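Local atomic coordinates of glucose-resistance amylase regulator (PDB entry 4RK6), a protein that binds glucose in its sugar-binding domain and probably acts as a LacI-family, DNA-binding transcriptional regulator. Residues A[117-122]-A[154-159]; A[124-129]-A[189-194]. All blocks are in the same frame, centred on the assembly; numbering follows the deposited sequence.

Interactions 1 and 2 lie on the same side of the chain's centre, with their centres about 10 Å apart, in the part of the LacI-type sugar-binding region that contains strands 129-132, 163-166 and 192-195. Their segments alternate along the sequence: 117-122, 124-129, 154-159, 189-194. Helix 110-123 runs straight into the loop 124-129, so one helix-to-strand connection serves both contacts. Interaction 1 joins helix 110-123 to the turn that ends helix 144-155, on one face of the sheet; interaction 2 joins the starts of neighbouring parallel strands 129-132 and 192-195 and the loops leading into them. The layers meet where Ile117 and Leu121 pack on Ile194, whose side chain is about 10 Å from the bound glucose.

Interaction 1: residues A[117-122]-A[154-159]; sequences IVDYLI and TDHNLA
His156 reaches from the Schellman motif that ends helix 144-155 to helix 110-123, where Val118, Asp119 and Ile122 receive it. Asn157, with positive phi, is the C-prime residue of that motif; its N bonds to Thr154 O, and Leu158 N returns to Met153 O. The two helices lie beside each other on the mixed, largely parallel sheet of the sugar-binding fold, and the contact lies near the protein surface. Followed outward, the histidine side chain first meets Ile122: His156 CB is 3.5 Å from Ile122 CD1. The same methyl touches CG and CD2 of the histidine, approaching the ring obliquely. His156 ND1 lies 3.8 Å from Val118 CG1, which sits over one ring face and makes a CH-pi contact. Val118 CG1 is anti to its own backbone nitrogen (chi1 167°), which directs this methyl to the ring. His156 ND1 also hydrogen-bonds Ser152 O, in the last turn of helix 144-155. His156 CE1 rests 4.0 Å from Val118 CG1. At the tip, His156 NE2 donates to Asp119 OD1 at 2.8 Å with a nearly straight N-H...O angle of 168°. The two ring nitrogens thus have partners on different helices, which should fix the rotation of the imidazole. Because Ser152 O can only accept and NE2 donates to Asp119, both ring nitrogens carry hydrogens in this geometry; the imidazole is then probably cationic, a state the carboxylate would favour. Further along the chain, Leu158 extends the apolar side of the contact. Leu158 CD1 meets Ile122 CD1 tip to tip at 3.8 Å, and Leu158 also packs back on Met153. The histidine-carboxylate bond runs in the ring plane, but the carboxylate is turned 50° against the imidazole, and Asp119 OD1 accepts with its anti lone pair, away from OD2.

Interaction 2: residues A[124-129]-A[189-194]; sequences MGHKNI and PFTAAI
Ile129 and Ala192 form a parallel beta bridge with their CA atoms 5.0 Å apart, and Thr191 N donates to Asn128 O at 2.9 Å just before it. Ile129 CA also makes a CA-H...O contact with Ala192 O. Upstream, Gly125 closes helix 110-123 in a Schellman motif, and the chain then brings His126 against Thr191. His126 ND1 and Thr191 OG1 share a hydrogen bond of 2.7 Å, with the hydroxyl in the ring plane, at its edge. Ala192 CB lies over a face of the His126 ring, a CH-pi contact 4.0 Å from its centroid. The imidazole is held at both nitrogens, since NE2 bonds to Leu281 O. Thr191 OG1, placed between its backbone N and carbonyl carbon (chi1 61°), also bonds a water that accepts from Lys127 N. Asn128 CB rests 3.3 Å from Pro189 O, while its OD1 bonds Asn162 ND2. Ile129 CG2 meets Ile194 CD1 at 4.1 Å. Strand 129-132 lies between strands 192-195 and 163-166, and Ile129, Ala192 and Ile194 pack against Leu121 of helix 110-123, Ile129 and Ile194 also against Phe149 of helix 144-155.

Interaction 1: residues A[117-122]-A[154-159]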
loop_
_atom_site.group_PDB
_atom_site.type_symbol
_atom_site.label_atom_id
_atom_site.label_comp_id
_atom_site.label_asym_id
_atom_site.label_seq_id
_atom_site.Cartn_x
_atom_site.Cartn_y
_atom_site.Cartn_z
ATOM N N ILE A 117 -16.310 -18.698 4.898
ATOM C CA ILE A 117 -15.016 -19.112 5.435
ATOM C C ILE A 117 -15.212 -20.173 6.510
ATOM O O ILE A 117 -14.526 -21.164 6.535
ATOM C CB ILE A 117 -14.230 -17.920 6.028
ATOM C CG1 ILE A 117 -13.930 -16.884 4.936
ATOM C CG2 ILE A 117 -12.969 -18.419 6.712
ATOM C CD1 ILE A 117 -13.417 -15.564 5.479
ATOM N N VAL A 118 -16.171 -19.941 7.403
ATOM C CA VAL A 118 -16.451 -20.876 8.474
ATOM C C VAL A 118 -16.920 -22.198 7.881
ATOM O O VAL A 118 -16.480 -23.260 8.294
ATOM C CB VAL A 118 -17.509 -20.285 9.429
ATOM C CG1 VAL A 118 -18.044 -21.354 10.371
ATOM C CG2 VAL A 118 -16.935 -19.135 10.210
ATOM N N ASP A 119 -17.792 -22.137 6.877
ATOM C CA ASP A 119 -18.262 -23.359 6.228
ATOM C C ASP A 119 -17.115 -24.202 5.642
ATOM O O ASP A 119 -17.054 -25.424 5.805
ATOM C CB ASP A 119 -19.268 -23.020 5.136
ATOM C CG ASP A 119 -20.210 -24.156 4.864
ATOM O OD1 ASP A 119 -20.929 -24.583 5.793
ATOM O OD2 ASP A 119 -20.213 -24.635 3.725
ATOM N N TYR A 120 -16.203 -23.522 4.964
ATOM C CA TYR A 120 -15.033 -24.159 4.387
ATOM C C TYR A 120 -14.133 -24.754 5.459
ATOM O O TYR A 120 -13.702 -25.903 5.352
ATOM C CB TYR A 120 -14.249 -23.138 3.532
ATOM C CG TYR A 120 -12.958 -23.669 3.019
ATOM C CD1 TYR A 120 -12.930 -24.766 2.173
ATOM C CD2 TYR A 120 -11.760 -23.093 3.384
ATOM C CE1 TYR A 120 -11.727 -25.274 1.692
ATOM C CE2 TYR A 120 -10.560 -23.590 2.915
ATOM C CZ TYR A 120 -10.537 -24.666 2.083
ATOM O OH TYR A 120 -9.314 -25.121 1.641
ATOM N N LEU A 121 -13.826 -23.988 6.498
ATOM C CA LEU A 121 -12.932 -24.495 7.529
ATOM C C LEU A 121 -13.519 -25.715 8.251
ATOM O O LEU A 121 -12.801 -26.664 8.527
ATOM C CB LEU A 121 -12.582 -23.409 8.543
ATOM C CG LEU A 121 -11.597 -22.345 8.016
ATOM C CD1 LEU A 121 -11.396 -21.237 9.033
ATOM C CD2 LEU A 121 -10.269 -22.949 7.633
ATOM N N ILE A 122 -14.817 -25.683 8.523
ATOM C CA ILE A 122 -15.498 -26.830 9.151
ATOM C C ILE A 122 -15.520 -28.040 8.201
ATOM O O ILE A 122 -15.285 -29.171 8.622
ATOM C CB ILE A 122 -16.919 -26.442 9.618
ATOM C CG1 ILE A 122 -16.802 -25.490 10.821
ATOM C CG2 ILE A 122 -17.771 -27.673 9.954
ATOM C CD1 ILE A 122 -18.123 -24.851 11.177
ATOM N N THR A 154 -21.981 -20.576 15.709
ATOM C CA THR A 154 -23.127 -21.133 16.433
ATOM C C THR A 154 -24.200 -21.700 15.482
ATOM O O THR A 154 -24.798 -22.722 15.811
ATOM C CB THR A 154 -23.706 -20.128 17.449
ATOM O OG1 THR A 154 -24.122 -18.939 16.789
ATOM C CG2 THR A 154 -22.681 -19.753 18.486
ATOM N N ASP A 155 -24.405 -21.092 14.301
ATOM C CA ASP A 155 -25.292 -21.664 13.248
ATOM C C ASP A 155 -24.847 -23.075 12.824
ATOM O O ASP A 155 -25.663 -23.892 12.402
ATOM C CB ASP A 155 -25.309 -20.802 11.980
ATOM C CG ASP A 155 -26.124 -19.510 12.111
ATOM O OD1 ASP A 155 -26.928 -19.335 13.039
ATOM O OD2 ASP A 155 -25.959 -18.646 11.232
ATOM N N HIS A 156 -23.544 -23.340 12.914
ATOM C CA HIS A 156 -22.942 -24.640 12.584
ATOM C C HIS A 156 -22.864 -25.588 13.795
ATOM O O HIS A 156 -22.161 -26.610 13.762
ATOM C CB HIS A 156 -21.524 -24.420 12.001
ATOM C CG HIS A 156 -21.511 -23.961 10.575
ATOM N ND1 HIS A 156 -21.659 -22.638 10.209
ATOM C CD2 HIS A 156 -21.348 -24.655 9.422
ATOM C CE1 HIS A 156 -21.592 -22.538 8.891
ATOM N NE2 HIS A 156 -21.412 -23.749 8.390
ATOM N N ASN A 157 -23.591 -25.245 14.856
ATOM C CA ASN A 157 -23.675 -26.055 16.070
ATOM C C ASN A 157 -22.365 -26.214 16.815
ATOM O O ASN A 157 -22.144 -27.205 17.496
ATOM C CB ASN A 157 -24.312 -27.418 15.770
ATOM C CG ASN A 157 -25.669 -27.275 15.120
ATOM O OD1 ASN A 157 -26.486 -26.444 15.538
ATOM N ND2 ASN A 157 -25.913 -28.059 14.078
ATOM N N LEU A 158 -21.511 -25.202 16.730
ATOM C CA LEU A 158 -20.334 -25.147 17.589
ATOM C C LEU A 158 -20.654 -24.254 18.774
ATOM O O LEU A 158 -21.656 -23.538 18.779
ATOM C CB LEU A 158 -19.106 -24.653 16.806
ATOM C CG LEU A 158 -18.741 -25.577 15.638
ATOM C CD1 LEU A 158 -17.510 -25.040 14.902
ATOM C CD2 LEU A 158 -18.520 -27.018 16.090
ATOM N N ALA A 159 -19.799 -24.307 19.778
ATOM C CA ALA A 159 -20.091 -23.695 21.062
ATOM C C ALA A 159 -19.062 -22.639 21.386
ATOM O O ALA A 159 -18.010 -22.547 20.737
ATOM C CB ALA A 159 -20.113 -24.768 22.143
#

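Interaction 2: residues A[124-129]-A[189-194]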
loop_
_atom_site.group_PDB
_atom_site.type_symbol
_atom_site.label_atom_id
_atom_site.label_comp_id
_atom_site.label_asym_id
_atom_site.label_seq_id
_atom_site.Cartn_x
_atom_site.Cartn_y
_atom_site.Cartn_z
HETATM N N MSE A 124 -13.245 -28.682 6.136
HETATM C CA MSE A 124 -11.860 -29.146 6.147
HETATM C C MSE A 124 -11.474 -29.748 7.482
HETATM O O MSE A 124 -10.315 -30.094 7.682
HETATM C CB MSE A 124 -10.933 -27.979 5.792
HETATM C CG MSE A 124 -11.076 -27.460 4.370
HETATM SE SE MSE A 124 -10.577 -28.781 3.000
HETATM C CE MSE A 124 -8.636 -28.417 3.056
ATOM N N GLY A 125 -12.429 -29.856 8.416
ATOM C CA GLY A 125 -12.252 -30.614 9.663
ATOM C C GLY A 125 -11.880 -29.812 10.894
ATOM O O GLY A 125 -11.553 -30.393 11.953
ATOM N N HIS A 126 -11.909 -28.485 10.773
ATOM C CA HIS A 126 -11.612 -27.598 11.887
ATOM C C HIS A 126 -12.868 -27.367 12.718
ATOM O O HIS A 126 -13.970 -27.288 12.177
ATOM C CB HIS A 126 -11.058 -26.272 11.383
ATOM C CG HIS A 126 -9.771 -26.432 10.645
ATOM N ND1 HIS A 126 -8.547 -26.352 11.272
ATOM C CD2 HIS A 126 -9.515 -26.735 9.352
ATOM C CE1 HIS A 126 -7.592 -26.613 10.397
ATOM N NE2 HIS A 126 -8.152 -26.819 9.218
ATOM N N LYS A 127 -12.665 -27.303 14.031
ATOM C CA LYS A 127 -13.725 -27.025 15.009
ATOM C C LYS A 127 -13.371 -25.867 15.929
ATOM O O LYS A 127 -14.202 -25.006 16.219
ATOM C CB LYS A 127 -14.001 -28.279 15.849
ATOM C CG LYS A 127 -15.041 -29.214 15.233
ATOM C CD LYS A 127 -15.256 -30.507 16.017
ATOM C CE LYS A 127 -15.948 -30.286 17.359
ATOM N NZ LYS A 127 -14.992 -30.184 18.499
ATOM N N ASN A 128 -12.128 -25.852 16.401
ATOM C CA ASN A 128 -11.648 -24.764 17.227
ATOM C C ASN A 128 -10.997 -23.689 16.370
ATOM O O ASN A 128 -9.950 -23.934 15.779
ATOM C CB ASN A 128 -10.674 -25.313 18.254
ATOM C CG ASN A 128 -11.375 -26.242 19.226
ATOM O OD1 ASN A 128 -12.446 -25.909 19.738
ATOM N ND2 ASN A 128 -10.806 -27.394 19.454
ATOM N N ILE A 129 -11.647 -22.531 16.285
ATOM C CA ILE A 129 -11.302 -21.502 15.280
ATOM C C ILE A 129 -11.220 -20.130 15.916
ATOM O O ILE A 129 -12.067 -19.760 16.724
ATOM C CB ILE A 129 -12.304 -21.483 14.103
ATOM C CG1 ILE A 129 -12.411 -22.865 13.468
ATOM C CG2 ILE A 129 -11.881 -20.476 13.035
ATOM C CD1 ILE A 129 -13.398 -22.998 12.338
ATOM N N PRO A 189 -4.948 -23.178 21.228
ATOM C CA PRO A 189 -6.223 -23.847 21.491
ATOM C C PRO A 189 -7.127 -23.921 20.275
ATOM O O PRO A 189 -8.189 -24.536 20.342
ATOM C CB PRO A 189 -6.861 -22.985 22.587
ATOM C CG PRO A 189 -6.252 -21.632 22.430
ATOM C CD PRO A 189 -4.892 -21.837 21.832
ATOM N N PHE A 190 -6.688 -23.322 19.170
ATOM C CA PHE A 190 -7.381 -23.385 17.900
ATOM C C PHE A 190 -6.464 -23.899 16.798
ATOM O O PHE A 190 -5.242 -23.723 16.843
ATOM C CB PHE A 190 -7.936 -22.009 17.518
ATOM C CG PHE A 190 -6.962 -20.874 17.717
ATOM C CD1 PHE A 190 -6.083 -20.505 16.707
ATOM C CD2 PHE A 190 -6.933 -20.159 18.912
ATOM C CE1 PHE A 190 -5.196 -19.467 16.896
ATOM C CE2 PHE A 190 -6.058 -19.106 19.100
ATOM C CZ PHE A 190 -5.175 -18.760 18.093
ATOM N N THR A 191 -7.068 -24.520 15.801
ATOM C CA THR A 191 -6.329 -25.117 14.679
ATOM C C THR A 191 -6.335 -24.249 13.423
ATOM O O THR A 191 -5.569 -24.513 12.486
ATOM C CB THR A 191 -6.871 -26.513 14.319
ATOM O OG1 THR A 191 -8.257 -26.422 13.909
ATOM C CG2 THR A 191 -6.729 -27.453 15.518
ATOM N N ALA A 192 -7.227 -23.260 13.404
ATOM C CA ALA A 192 -7.387 -22.339 12.276
ATOM C C ALA A 192 -7.683 -20.954 12.784
ATOM O O ALA A 192 -8.299 -20.764 13.840
ATOM C CB ALA A 192 -8.496 -22.794 11.354
ATOM N N ALA A 193 -7.215 -19.970 12.030
ATOM C CA ALA A 193 -7.461 -18.580 12.324
ATOM C C ALA A 193 -8.014 -17.890 11.079
ATOM O O ALA A 193 -7.522 -18.089 9.977
ATOM C CB ALA A 193 -6.183 -17.900 12.776
ATOM N N ILE A 194 -9.072 -17.120 11.272
ATOM C CA ILE A 194 -9.637 -16.281 10.233
ATOM C C ILE A 194 -9.085 -14.894 10.485
ATOM O O ILE A 194 -9.328 -14.285 11.529
ATOM C CB ILE A 194 -11.171 -16.259 10.283
ATOM C CG1 ILE A 194 -11.713 -17.674 10.063
ATOM C CG2 ILE A 194 -11.703 -15.310 9.230
ATOM C CD1 ILE A 194 -13.201 -17.842 10.248
HETATM O O HOH W 1 -10.144 -27.694 15.372
#